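Long-range contacts in CurF (Lyngbya majuscula, PDB 2Q35), which probably decarboxylates an acyl-thioester intermediate during polyketide chain beta-branching, as the crotonase-family ECH2 domain of a larger synthase protein: residues 16-21 with 51-56; 93-98 with 110-115; 114-119 with 179-184; 143-148 with 171-176. The protein carries 1 engineered substitution. All blocks are in the same frame, centred on the assembly; numbering follows the deposited sequence.

Contact 1. Residues 16-21 with 51-56; sequences ITMKDE and VILTGY
I16 and M18 are tied to I52 and T54 through the backbone: I16 N donates to I52 O (2.8 Å), T54 N donates to I16 O (2.9 Å), and M18 N reaches T54 O at 2.8 Å in an almost straight bond, 175° at the hydrogen. The two short strands run parallel, with I16 beside L53 and T17 beside T54. Apolar contacts gather where I16 and L53 project. The ethyl end of I16, CD1, meets V51 CG1 at 3.9 Å, while its other branch, CG2, touches L53 CD1. M18 bends at its last torsion (chi3 -67°), which brings CE to the same L53 methyl, at 4.1 Å. On the other face T17 and T54 lie side by side, T17 OG1 3.8 Å from T54 CG2; their hydroxyls bond elsewhere, to Q15 and to A96 O. Past the strand ends the Y56 ring takes over: E21 CG sits above one face in a CH-pi contact, 4.1 Å from the ring centroid, and M18 O lies at the edge. Helix 29-44 links the strands in a beta-alpha-beta unit and covers I16 with C38 and F39, while strands 4-10 and 93-97 flank the pair in the sheet.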
loop_
_atom_site.group_PDB
_atom_site.type_symbol
_atom_site.label_atom_id
_atom_site.label_comp_id
_atom_site.label_asym_id
_atom_site.label_seq_id
_atom_site.Cartn_x
_atom_site.Cartn_y
_atom_site.Cartn_z
ATOM N N ILE A 16 19.085 -5.266 21.947
ATOM C CA ILE A 16 19.748 -3.995 22.279
ATOM C C ILE A 16 18.715 -3.133 22.976
ATOM O O ILE A 16 17.675 -2.815 22.394
ATOM C CB ILE A 16 20.272 -3.286 21.021
ATOM C CG1 ILE A 16 21.411 -4.119 20.392
ATOM C CG2 ILE A 16 20.750 -1.869 21.363
ATOM C CD1 ILE A 16 21.992 -3.559 19.024
ATOM N N THR A 17 18.995 -2.785 24.228
ATOM C CA THR A 17 18.026 -2.136 25.090
ATOM C C THR A 17 18.521 -0.762 25.421
ATOM O O THR A 17 19.600 -0.617 25.992
ATOM C CB THR A 17 17.855 -2.938 26.414
ATOM O OG1 THR A 17 17.496 -4.280 26.079
ATOM C CG2 THR A 17 16.772 -2.336 27.299
ATOM N N MET A 18 17.714 0.236 25.079
ATOM C CA MET A 18 18.009 1.640 25.398
ATOM C C MET A 18 17.415 2.006 26.739
ATOM O O MET A 18 16.209 1.852 26.949
ATOM C CB MET A 18 17.425 2.592 24.330
ATOM C CG MET A 18 18.038 2.423 22.939
ATOM S SD MET A 18 17.185 3.365 21.660
ATOM C CE MET A 18 15.592 2.551 21.583
ATOM N N LYS A 19 18.258 2.520 27.639
ATOM C CA LYS A 19 17.795 2.909 28.967
ATOM C C LYS A 19 18.552 4.145 29.446
ATOM O O LYS A 19 19.347 4.093 30.378
ATOM C CB LYS A 19 17.898 1.727 29.946
ATOM C CG LYS A 19 17.256 1.987 31.318
ATOM C CD LYS A 19 17.410 0.788 32.233
ATOM C CE LYS A 19 16.723 1.045 33.566
ATOM N NZ LYS A 19 16.795 -0.138 34.461
ATOM N N ASP A 20 18.310 5.262 28.769
ATOM C CA ASP A 20 18.773 6.548 29.265
ATOM C C ASP A 20 17.589 7.195 29.948
ATOM O O ASP A 20 16.875 8.019 29.365
ATOM C CB ASP A 20 19.302 7.438 28.137
ATOM C CG ASP A 20 19.920 8.735 28.649
ATOM O OD1 ASP A 20 20.148 8.859 29.868
ATOM O OD2 ASP A 20 20.176 9.636 27.831
ATOM N N GLU A 21 17.384 6.821 31.207
ATOM C CA GLU A 21 16.274 7.344 31.974
ATOM C C GLU A 21 16.309 8.871 32.078
ATOM O O GLU A 21 15.264 9.500 32.034
ATOM C CB GLU A 21 16.234 6.714 33.372
ATOM C CG GLU A 21 16.204 5.200 33.337
ATOM C CD GLU A 21 15.922 4.600 34.689
ATOM O OE1 GLU A 21 16.891 4.172 35.349
ATOM O OE2 GLU A 21 14.737 4.572 35.093
ATOM N N VAL A 51 18.407 -8.797 15.439
ATOM C CA VAL A 51 18.521 -7.819 16.524
ATOM C C VAL A 51 17.108 -7.370 16.948
ATOM O O VAL A 51 16.289 -7.032 16.085
ATOM C CB VAL A 51 19.263 -6.573 16.040
ATOM C CG1 VAL A 51 19.165 -5.467 17.100
ATOM C CG2 VAL A 51 20.713 -6.900 15.721
ATOM N N ILE A 52 16.815 -7.406 18.250
ATOM C CA ILE A 52 15.608 -6.789 18.774
ATOM C C ILE A 52 16.015 -5.493 19.447
ATOM O O ILE A 52 16.780 -5.507 20.432
ATOM C CB ILE A 52 14.911 -7.748 19.777
ATOM C CG1 ILE A 52 14.513 -9.030 19.018
ATOM C CG2 ILE A 52 13.643 -7.080 20.387
ATOM C CD1 ILE A 52 13.863 -10.066 19.866
ATOM N N LEU A 53 15.524 -4.376 18.921
ATOM C CA LEU A 53 15.808 -3.062 19.512
ATOM C C LEU A 53 14.627 -2.616 20.369
ATOM O O LEU A 53 13.498 -2.575 19.907
ATOM C CB LEU A 53 16.043 -2.041 18.397
ATOM C CG LEU A 53 16.328 -0.590 18.795
ATOM C CD1 LEU A 53 17.584 -0.436 19.671
ATOM C CD2 LEU A 53 16.431 0.311 17.532
ATOM N N THR A 54 14.896 -2.243 21.610
ATOM C CA THR A 54 13.789 -1.905 22.515
ATOM C C THR A 54 14.222 -0.803 23.490
ATOM O O THR A 54 15.412 -0.451 23.577
ATOM C CB THR A 54 13.249 -3.171 23.217
ATOM O OG1 THR A 54 11.924 -2.924 23.720
ATOM C CG2 THR A 54 14.168 -3.636 24.363
ATOM N N GLY A 55 13.238 -0.265 24.207
ATOM C CA GLY A 55 13.456 0.754 25.242
ATOM C C GLY A 55 13.382 0.218 26.666
ATOM O O GLY A 55 13.684 -0.955 26.938
ATOM N N TYR A 56 12.958 1.095 27.576
ATOM C CA TYR A 56 12.787 0.750 28.979
ATOM C C TYR A 56 11.509 1.431 29.443
ATOM O O TYR A 56 11.171 2.551 28.995
ATOM C CB TYR A 56 13.954 1.313 29.791
ATOM C CG TYR A 56 13.798 2.791 30.101
ATOM C CD1 TYR A 56 14.202 3.765 29.179
ATOM C CD2 TYR A 56 13.216 3.214 31.297
ATOM C CE1 TYR A 56 14.026 5.132 29.442
ATOM C CE2 TYR A 56 13.043 4.578 31.568
ATOM C CZ TYR A 56 13.455 5.524 30.636
ATOM O OH TYR A 56 13.297 6.869 30.913
#

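Contact 2. Residues 93-98 with 110-115; sequences IIAAMQ and LYADFV
D113 folds its carboxylate back beside its own backbone N (chi1 -55°), where OD2 takes the N-H of I93 on its anti lone pair; I93 N and D113 OD2 are 2.8 Å apart. At the other end M97 bends at chi3 (-50°), so that its methyl CE rests on V115 CG1, 3.7 Å away. Between these points the backbones pair. I93 O is gripped twice, by D113 N at 2.9 Å and by F114 N at 3.1 Å; the F114 donor lies in the carbonyl plane, whereas the D113 donor is tilted from it and its bond is the more bent of the two. A95 N then bonds to F114 O (2.8 Å), setting I94 beside F114 and A95 beside V115. These are neighbouring parallel strands of the crotonase core, and the connection between them contains helix 104-110; in this family such a connection commonly supplies an oxyanion-hole N-H near the start of its helix. A112 CB lies 3.8 Å from A95 CB and equally close to I93 CG2. On the opposite face I94 CG1 meets F114 CB at 3.9 Å, and helix 178-192 covers both residues through L188. The D113 carboxylate has a second partner, since OD2 also forms a salt bridge with K204. The F114 ring continues into the subunit interface, stacking edge-to-face with Y156 of the second subunit.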
loop_
_atom_site.group_PDB
_atom_site.type_symbol
_atom_site.label_atom_id
_atom_site.label_comp_id
_atom_site.label_asym_id
_atom_site.label_seq_id
_atom_site.Cartn_x
_atom_site.Cartn_y
_atom_site.Cartn_z
ATOM N N ILE A 93 16.364 -6.454 11.846
ATOM C CA ILE A 93 16.096 -5.772 13.108
ATOM C C ILE A 93 14.585 -5.723 13.345
ATOM O O ILE A 93 13.820 -5.368 12.433
ATOM C CB ILE A 93 16.656 -4.322 13.093
ATOM C CG1 ILE A 93 18.158 -4.300 12.837
ATOM C CG2 ILE A 93 16.326 -3.551 14.415
ATOM C CD1 ILE A 93 18.652 -2.849 12.562
ATOM N N ILE A 94 14.160 -6.083 14.562
ATOM C CA ILE A 94 12.769 -5.909 15.007
ATOM C C ILE A 94 12.731 -4.807 16.067
ATOM O O ILE A 94 13.415 -4.902 17.082
ATOM C CB ILE A 94 12.234 -7.204 15.645
ATOM C CG1 ILE A 94 12.363 -8.391 14.669
ATOM C CG2 ILE A 94 10.777 -7.036 16.143
ATOM C CD1 ILE A 94 12.099 -9.782 15.270
ATOM N N ALA A 95 11.949 -3.753 15.833
ATOM C CA ALA A 95 11.868 -2.650 16.793
ATOM C C ALA A 95 10.695 -2.976 17.698
ATOM O O ALA A 95 9.549 -2.914 17.254
ATOM C CB ALA A 95 11.604 -1.347 16.104
ATOM N N ALA A 96 11.007 -3.294 18.934
ATOM C CA ALA A 96 9.954 -3.617 19.926
ATOM C C ALA A 96 9.641 -2.331 20.681
ATOM O O ALA A 96 10.296 -1.982 21.670
ATOM C CB ALA A 96 10.419 -4.732 20.880
ATOM N N MET A 97 8.694 -1.571 20.150
ATOM C CA MET A 97 8.410 -0.256 20.688
ATOM C C MET A 97 7.379 -0.439 21.821
ATOM O O MET A 97 6.186 -0.204 21.635
ATOM C CB MET A 97 7.931 0.684 19.595
ATOM C CG MET A 97 8.936 0.826 18.460
ATOM S SD MET A 97 8.628 2.267 17.392
ATOM C CE MET A 97 6.878 2.066 17.037
ATOM N N GLN A 98 7.892 -0.848 22.974
ATOM C CA GLN A 98 7.029 -1.156 24.144
ATOM C C GLN A 98 6.521 0.108 24.833
ATOM O O GLN A 98 5.629 0.046 25.703
ATOM C CB GLN A 98 7.782 -2.073 25.128
ATOM C CG GLN A 98 8.608 -1.399 26.254
ATOM C CD GLN A 98 9.590 -0.325 25.790
ATOM O OE1 GLN A 98 10.165 -0.389 24.683
ATOM N NE2 GLN A 98 9.775 0.687 26.631
ATOM N N LEU A 110 10.898 2.820 12.897
ATOM C CA LEU A 110 10.369 2.509 11.575
ATOM C C LEU A 110 11.464 2.215 10.541
ATOM O O LEU A 110 11.150 1.701 9.455
ATOM C CB LEU A 110 9.432 3.622 11.065
ATOM C CG LEU A 110 8.110 3.762 11.813
ATOM C CD1 LEU A 110 7.359 4.974 11.262
ATOM C CD2 LEU A 110 7.268 2.522 11.644
ATOM N N TYR A 111 12.714 2.505 10.901
ATOM C CA TYR A 111 13.866 2.187 10.012
ATOM C C TYR A 111 14.099 0.674 10.085
ATOM O O TYR A 111 14.738 0.093 9.203
ATOM C CB TYR A 111 15.159 2.898 10.433
ATOM C CG TYR A 111 15.193 4.405 10.234
ATOM C CD1 TYR A 111 14.578 5.017 9.135
ATOM C CD2 TYR A 111 15.874 5.211 11.156
ATOM C CE1 TYR A 111 14.627 6.439 8.976
ATOM C CE2 TYR A 111 15.940 6.594 11.008
ATOM C CZ TYR A 111 15.320 7.201 9.920
ATOM O OH TYR A 111 15.381 8.580 9.799
ATOM N N ALA A 112 13.553 0.023 11.129
ATOM C CA ALA A 112 13.773 -1.420 11.312
ATOM C C ALA A 112 12.986 -2.248 10.292
ATOM O O ALA A 112 12.105 -1.757 9.583
ATOM C CB ALA A 112 13.405 -1.863 12.754
ATOM N N ASP A 113 13.316 -3.528 10.213
ATOM C CA ASP A 113 12.672 -4.385 9.233
ATOM C C ASP A 113 11.286 -4.821 9.661
ATOM O O ASP A 113 10.392 -5.005 8.824
ATOM C CB ASP A 113 13.559 -5.583 8.955
ATOM C CG ASP A 113 14.947 -5.152 8.529
ATOM O OD1 ASP A 113 15.114 -4.653 7.382
ATOM O OD2 ASP A 113 15.860 -5.221 9.367
ATOM N N PHE A 114 11.118 -4.964 10.970
ATOM C CA PHE A 114 9.827 -5.300 11.581
ATOM C C PHE A 114 9.599 -4.362 12.755
ATOM O O PHE A 114 10.560 -3.882 13.365
ATOM C CB PHE A 114 9.889 -6.721 12.109
ATOM C CG PHE A 114 10.058 -7.751 11.026
ATOM C CD1 PHE A 114 11.334 -8.172 10.649
ATOM C CD2 PHE A 114 8.953 -8.285 10.379
ATOM C CE1 PHE A 114 11.490 -9.113 9.638
ATOM C CE2 PHE A 114 9.101 -9.244 9.391
ATOM C CZ PHE A 114 10.367 -9.630 9.004
ATOM N N VAL A 115 8.327 -4.088 13.078
ATOM C CA VAL A 115 8.026 -3.099 14.113
ATOM C C VAL A 115 6.840 -3.651 14.904
ATOM O O VAL A 115 5.902 -4.210 14.319
ATOM C CB VAL A 115 7.654 -1.730 13.518
ATOM C CG1 VAL A 115 7.457 -0.687 14.601
ATOM C CG2 VAL A 115 8.760 -1.254 12.519
#

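Contact 3. Residues 114-119 with 179-184; sequences FVVFSQ and QDVLNY
V181 fits its two methyls against V116, F117 and S118, one branch to each part of the strand. Its CG1, anti to the backbone N (chi1 170°), lies 3.9 Å from V116 CG1, and the two valines overlap, each pointing towards the other's segment. Its CG2, beside the backbone N, turns to the next peptide instead: F117 O is 3.6 Å from V181 CG2, S118 CA is 3.7 Å from the same methyl, and S118 CB is only slightly farther. Each branch therefore has its own patch of strand, and a single residue spans three consecutive positions. F117 sets its CB on the side away from the helix, and its ring meets that of Y123 edge-to-face; the helix meets F117 by its carbonyl. The arrangement is a helix lying over one face of the mainly parallel crotonase sheet: helix 179-184 runs nearly antiparallel to strand 114-118, at 167°, with the axes 7.9 Å apart at their closest. It belongs to helix 178-192, which follows the last strand of the sheet, 175-176. One turn after V181, Y184 presents its ring to V116; a backbone bond from Y184 N to D180 O (2.9 Å) holds that turn. With CG of Y184 anti to the backbone N (chi1 -179°), the ring runs on in the direction of the helix, and CD1 touches V116 CG2 at 3.7 Å. V116 is thus held by both residues, CG1 against V181 and CG2 against Y184. The tyrosine also packs on P174 and on R169 of the second subunit, while the S118 hydroxyl bonds to S121.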
loop_
_atom_site.group_PDB
_atom_site.type_symbol
_atom_site.label_atom_id
_atom_site.label_comp_id
_atom_site.label_asym_id
_atom_site.label_seq_id
_atom_site.Cartn_x
_atom_site.Cartn_y
_atom_site.Cartn_z
ATOM N N PHE A 114 11.118 -4.964 10.970
ATOM C CA PHE A 114 9.827 -5.300 11.581
ATOM C C PHE A 114 9.599 -4.362 12.755
ATOM O O PHE A 114 10.560 -3.882 13.365
ATOM C CB PHE A 114 9.889 -6.721 12.109
ATOM C CG PHE A 114 10.058 -7.751 11.026
ATOM C CD1 PHE A 114 11.334 -8.172 10.649
ATOM C CD2 PHE A 114 8.953 -8.285 10.379
ATOM C CE1 PHE A 114 11.490 -9.113 9.638
ATOM C CE2 PHE A 114 9.101 -9.244 9.391
ATOM C CZ PHE A 114 10.367 -9.630 9.004
ATOM N N VAL A 115 8.327 -4.088 13.078
ATOM C CA VAL A 115 8.026 -3.099 14.113
ATOM C C VAL A 115 6.840 -3.651 14.904
ATOM O O VAL A 115 5.902 -4.210 14.319
ATOM C CB VAL A 115 7.654 -1.730 13.518
ATOM C CG1 VAL A 115 7.457 -0.687 14.601
ATOM C CG2 VAL A 115 8.760 -1.254 12.519
ATOM N N VAL A 116 6.918 -3.515 16.228
ATOM C CA VAL A 116 5.790 -3.904 17.122
ATOM C C VAL A 116 5.466 -2.685 17.988
ATOM O O VAL A 116 6.369 -2.048 18.565
ATOM C CB VAL A 116 6.142 -5.090 18.041
ATOM C CG1 VAL A 116 4.871 -5.557 18.804
ATOM C CG2 VAL A 116 6.726 -6.257 17.245
ATOM N N PHE A 117 4.164 -2.362 18.105
ATOM C CA PHE A 117 3.722 -1.160 18.816
ATOM C C PHE A 117 2.979 -1.619 20.070
ATOM O O PHE A 117 2.445 -2.736 20.068
ATOM C CB PHE A 117 2.680 -0.381 18.000
ATOM C CG PHE A 117 3.241 0.366 16.815
ATOM C CD1 PHE A 117 3.308 1.749 16.838
ATOM C CD2 PHE A 117 3.602 -0.319 15.672
ATOM C CE1 PHE A 117 3.821 2.468 15.712
ATOM C CE2 PHE A 117 4.110 0.372 14.565
ATOM C CZ PHE A 117 4.208 1.765 14.598
ATOM N N SER A 118 2.987 -0.764 21.093
ATOM C CA SER A 118 2.204 -0.965 22.345
ATOM C C SER A 118 0.835 -0.306 22.203
ATOM O O SER A 118 0.716 0.856 21.800
ATOM C CB SER A 118 2.967 -0.334 23.516
ATOM O OG SER A 118 2.099 -0.028 24.617
ATOM N N GLN A 119 -0.210 -1.013 22.642
ATOM C CA GLN A 119 -1.562 -0.494 22.598
ATOM C C GLN A 119 -1.731 0.782 23.404
ATOM O O GLN A 119 -2.470 1.669 23.000
ATOM C CB GLN A 119 -2.538 -1.528 23.165
ATOM C CG GLN A 119 -2.799 -2.726 22.295
ATOM C CD GLN A 119 -3.584 -3.839 23.036
ATOM O OE1 GLN A 119 -3.881 -4.896 22.460
ATOM N NE2 GLN A 119 -3.898 -3.608 24.307
ATOM N N GLN A 179 2.847 -5.007 28.047
ATOM C CA GLN A 179 3.555 -6.125 28.691
ATOM C C GLN A 179 3.850 -7.310 27.758
ATOM O O GLN A 179 4.577 -8.241 28.134
ATOM C CB GLN A 179 2.769 -6.635 29.915
ATOM C CG GLN A 179 1.533 -7.477 29.556
ATOM C CD GLN A 179 0.448 -7.486 30.633
ATOM O OE1 GLN A 179 0.730 -7.631 31.832
ATOM N NE2 GLN A 179 -0.812 -7.327 30.206
ATOM N N ASP A 180 3.299 -7.275 26.535
ATOM C CA ASP A 180 3.485 -8.340 25.557
ATOM C C ASP A 180 4.357 -7.950 24.375
ATOM O O ASP A 180 4.703 -8.821 23.554
ATOM C CB ASP A 180 2.141 -8.764 24.978
ATOM C CG ASP A 180 1.218 -9.413 26.026
ATOM O OD1 ASP A 180 1.734 -9.965 27.011
ATOM O OD2 ASP A 180 -0.013 -9.343 25.857
ATOM N N VAL A 181 4.654 -6.656 24.253
ATOM C CA VAL A 181 5.427 -6.171 23.086
ATOM C C VAL A 181 6.779 -6.862 22.887
ATOM O O VAL A 181 7.066 -7.385 21.799
ATOM C CB VAL A 181 5.577 -4.643 23.131
ATOM C CG1 VAL A 181 6.613 -4.161 22.044
ATOM C CG2 VAL A 181 4.227 -3.948 22.939
ATOM N N LEU A 182 7.625 -6.853 23.918
ATOM C CA LEU A 182 8.941 -7.482 23.792
ATOM C C LEU A 182 8.832 -8.994 23.531
ATOM O O LEU A 182 9.500 -9.526 22.638
ATOM C CB LEU A 182 9.783 -7.165 25.018
ATOM C CG LEU A 182 11.187 -7.728 24.990
ATOM C CD1 LEU A 182 11.962 -7.181 23.766
ATOM C CD2 LEU A 182 11.908 -7.379 26.261
ATOM N N ASN A 183 7.958 -9.693 24.282
ATOM C CA ASN A 183 7.731 -11.122 24.035
ATOM C C ASN A 183 7.331 -11.421 22.585
ATOM O O ASN A 183 7.802 -12.394 22.006
ATOM C CB ASN A 183 6.641 -11.686 24.977
ATOM C CG ASN A 183 7.047 -11.685 26.458
ATOM O OD1 ASN A 183 6.170 -11.658 27.373
ATOM N ND2 ASN A 183 8.339 -11.734 26.716
ATOM N N TYR A 184 6.457 -10.594 22.014
ATOM C CA TYR A 184 5.985 -10.795 20.651
ATOM C C TYR A 184 7.198 -10.685 19.715
ATOM O O TYR A 184 7.376 -11.536 18.845
ATOM C CB TYR A 184 4.914 -9.766 20.282
ATOM C CG TYR A 184 4.367 -9.956 18.876
ATOM C CD1 TYR A 184 5.113 -9.557 17.771
ATOM C CD2 TYR A 184 3.122 -10.559 18.644
ATOM C CE1 TYR A 184 4.646 -9.730 16.485
ATOM C CE2 TYR A 184 2.634 -10.730 17.338
ATOM C CZ TYR A 184 3.426 -10.298 16.262
ATOM O OH TYR A 184 3.035 -10.424 14.942
#

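Contact 4. Residues 143-148 with 171-176; sequences REKLGS and IPFPVV
L146, near the end of helix 138-146, carries the apolar part of the contact with one methyl. CD2 lies 3.7 Å from I171 CD1, the two side chains running side by side in the same direction. That same methyl also meets F173 CE2 at 3.7 Å, approaching the ring at its edge and in its plane, with the leucine chain roughly perpendicular to the phenylalanine. I171 turns CG1 anti to its backbone N (chi1 -166°), and a nearly straight second torsion (chi2 176°) carries CD1 on to the leucine. K145 adds its CB, 3.9 Å from F173 CZ, before its chain leads away to the bond of NZ with L110 O. The second kind of contact sets carbonyl oxygens against ring carbons. K145 O lies 3.2 Å from P172 CG and 3.3 Å from F173 CE2, and L146 O comes to 3.5 Å from P172 CD. G147, with positive phi (97°), lets the chain leave this helix and enter helix 148-157 at once, while P172 centres an inverse gamma turn. E149 of the second subunit packs on K145, P172 and F173, placing the contact by the subunit interface. No hydrogen bond joins the two segments: K145 O and L146 O lie against carbons of P172 and F173, consistent with weak C-H...O attraction, so the contact rests on van der Waals packing, probably with a small electrostatic contribution.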
loop_
_atom_site.group_PDB
_atom_site.type_symbol
_atom_site.label_atom_id
_atom_site.label_comp_id
_atom_site.label_asym_id
_atom_site.label_seq_id
_atom_site.Cartn_x
_atom_site.Cartn_y
_atom_site.Cartn_z
ATOM N N ARG A 143 5.238 6.575 4.499
ATOM C CA ARG A 143 4.365 6.154 3.408
ATOM C C ARG A 143 4.617 4.697 3.057
ATOM O O ARG A 143 3.673 3.944 2.821
ATOM C CB ARG A 143 4.498 7.066 2.180
ATOM C CG ARG A 143 4.017 8.463 2.498
ATOM C CD ARG A 143 3.562 9.254 1.302
ATOM N NE ARG A 143 4.662 9.924 0.621
ATOM C CZ ARG A 143 4.487 10.909 -0.259
ATOM N NH1 ARG A 143 3.263 11.334 -0.542
ATOM N NH2 ARG A 143 5.530 11.469 -0.858
ATOM N N GLU A 144 5.885 4.292 3.047
ATOM C CA GLU A 144 6.222 2.906 2.744
ATOM C C GLU A 144 5.666 1.959 3.795
ATOM O O GLU A 144 5.092 0.931 3.449
ATOM C CB GLU A 144 7.738 2.721 2.569
ATOM C CG GLU A 144 8.199 1.258 2.426
ATOM C CD GLU A 144 7.948 0.665 1.037
ATOM O OE1 GLU A 144 7.406 1.367 0.145
ATOM O OE2 GLU A 144 8.298 -0.528 0.843
ATOM N N LYS A 145 5.779 2.330 5.058
ATOM C CA LYS A 145 5.542 1.365 6.126
ATOM C C LYS A 145 4.210 1.458 6.840
ATOM O O LYS A 145 3.670 0.421 7.246
ATOM C CB LYS A 145 6.687 1.378 7.111
ATOM C CG LYS A 145 8.019 1.206 6.400
ATOM C CD LYS A 145 9.007 0.577 7.305
ATOM C CE LYS A 145 10.337 0.426 6.589
ATOM N NZ LYS A 145 11.235 -0.349 7.476
ATOM N N LEU A 146 3.673 2.670 6.991
ATOM C CA LEU A 146 2.343 2.826 7.620
ATOM C C LEU A 146 1.221 2.950 6.597
ATOM O O LEU A 146 0.046 2.826 6.949
ATOM C CB LEU A 146 2.301 4.040 8.552
ATOM C CG LEU A 146 3.364 4.184 9.633
ATOM C CD1 LEU A 146 3.055 5.391 10.513
ATOM C CD2 LEU A 146 3.501 2.909 10.475
ATOM N N GLY A 147 1.580 3.211 5.344
ATOM C CA GLY A 147 0.612 3.488 4.282
ATOM C C GLY A 147 0.442 4.980 4.076
ATOM O O GLY A 147 0.579 5.747 5.023
ATOM N N SER A 148 0.146 5.395 2.842
ATOM C CA SER A 148 0.119 6.828 2.506
ATOM C C SER A 148 -0.863 7.672 3.341
ATOM O O SER A 148 -0.566 8.836 3.646
ATOM C CB SER A 148 -0.080 7.049 0.989
ATOM O OG SER A 148 -1.300 6.480 0.523
ATOM N N ILE A 171 -3.350 0.188 10.845
ATOM C CA ILE A 171 -1.885 0.214 10.685
ATOM C C ILE A 171 -1.384 -1.207 10.336
ATOM O O ILE A 171 -1.859 -2.198 10.890
ATOM C CB ILE A 171 -1.213 0.808 11.947
ATOM C CG1 ILE A 171 0.253 1.177 11.683
ATOM C CG2 ILE A 171 -1.350 -0.129 13.147
ATOM C CD1 ILE A 171 0.923 1.867 12.880
ATOM N N PRO A 172 -0.469 -1.326 9.369
ATOM C CA PRO A 172 -0.004 -2.662 8.997
ATOM C C PRO A 172 1.151 -3.186 9.844
ATOM O O PRO A 172 2.132 -3.683 9.285
ATOM C CB PRO A 172 0.450 -2.481 7.550
ATOM C CG PRO A 172 0.794 -1.025 7.420
ATOM C CD PRO A 172 0.125 -0.263 8.531
ATOM N N PHE A 173 1.071 -3.031 11.159
ATOM C CA PHE A 173 2.046 -3.640 12.069
ATOM C C PHE A 173 1.283 -4.198 13.248
ATOM O O PHE A 173 0.177 -3.733 13.518
ATOM C CB PHE A 173 3.035 -2.607 12.602
ATOM C CG PHE A 173 4.066 -2.171 11.597
ATOM C CD1 PHE A 173 5.080 -3.034 11.222
ATOM C CD2 PHE A 173 4.028 -0.901 11.056
ATOM C CE1 PHE A 173 6.055 -2.647 10.315
ATOM C CE2 PHE A 173 5.003 -0.494 10.145
ATOM C CZ PHE A 173 6.019 -1.371 9.785
ATOM N N PRO A 174 1.863 -5.181 13.968
ATOM C CA PRO A 174 1.145 -5.665 15.163
ATOM C C PRO A 174 1.145 -4.627 16.272
ATOM O O PRO A 174 2.133 -3.907 16.477
ATOM C CB PRO A 174 1.923 -6.903 15.611
ATOM C CG PRO A 174 3.140 -6.979 14.759
ATOM C CD PRO A 174 3.133 -5.895 13.726
ATOM N N VAL A 175 0.015 -4.557 16.974
ATOM C CA VAL A 175 -0.121 -3.649 18.097
ATOM C C VAL A 175 -0.661 -4.516 19.220
ATOM O O VAL A 175 -1.767 -5.043 19.107
ATOM C CB VAL A 175 -1.114 -2.502 17.814
ATOM C CG1 VAL A 175 -1.087 -1.498 18.968
ATOM C CG2 VAL A 175 -0.781 -1.783 16.491
ATOM N N VAL A 176 0.123 -4.645 20.284
ATOM C CA VAL A 176 -0.239 -5.527 21.410
ATOM C C VAL A 176 -0.060 -4.821 22.742
ATOM O O VAL A 176 0.492 -3.725 22.810
ATOM C CB VAL A 176 0.531 -6.888 21.389
ATOM C CG1 VAL A 176 0.325 -7.621 20.046
ATOM C CG2 VAL A 176 2.053 -6.712 21.639
#

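All four contacts belong to one sheet and its coverings. Contact 2 is wholly buried and nearest the chain centre; contacts 1, 3 and 4 lie farther out and include partly exposed residues. Contacts 1 and 2 are strand pairings rich in backbone hydrogen bonds, joined by L53 O to A96 N across adjacent strands; contact 2 adds a charged group. Contacts 3 and 4 have no hydrogen bond between their segments and rely on packing: valines and a tyrosine in contact 3, a leucine methyl plus backbone carbonyls against proline and phenylalanine carbons in contact 4. Strand 114-118 serves contacts 2 and 3. Contacts 2, 3 and 4 touch the second subunit, whereas contact 1 touches no other chain.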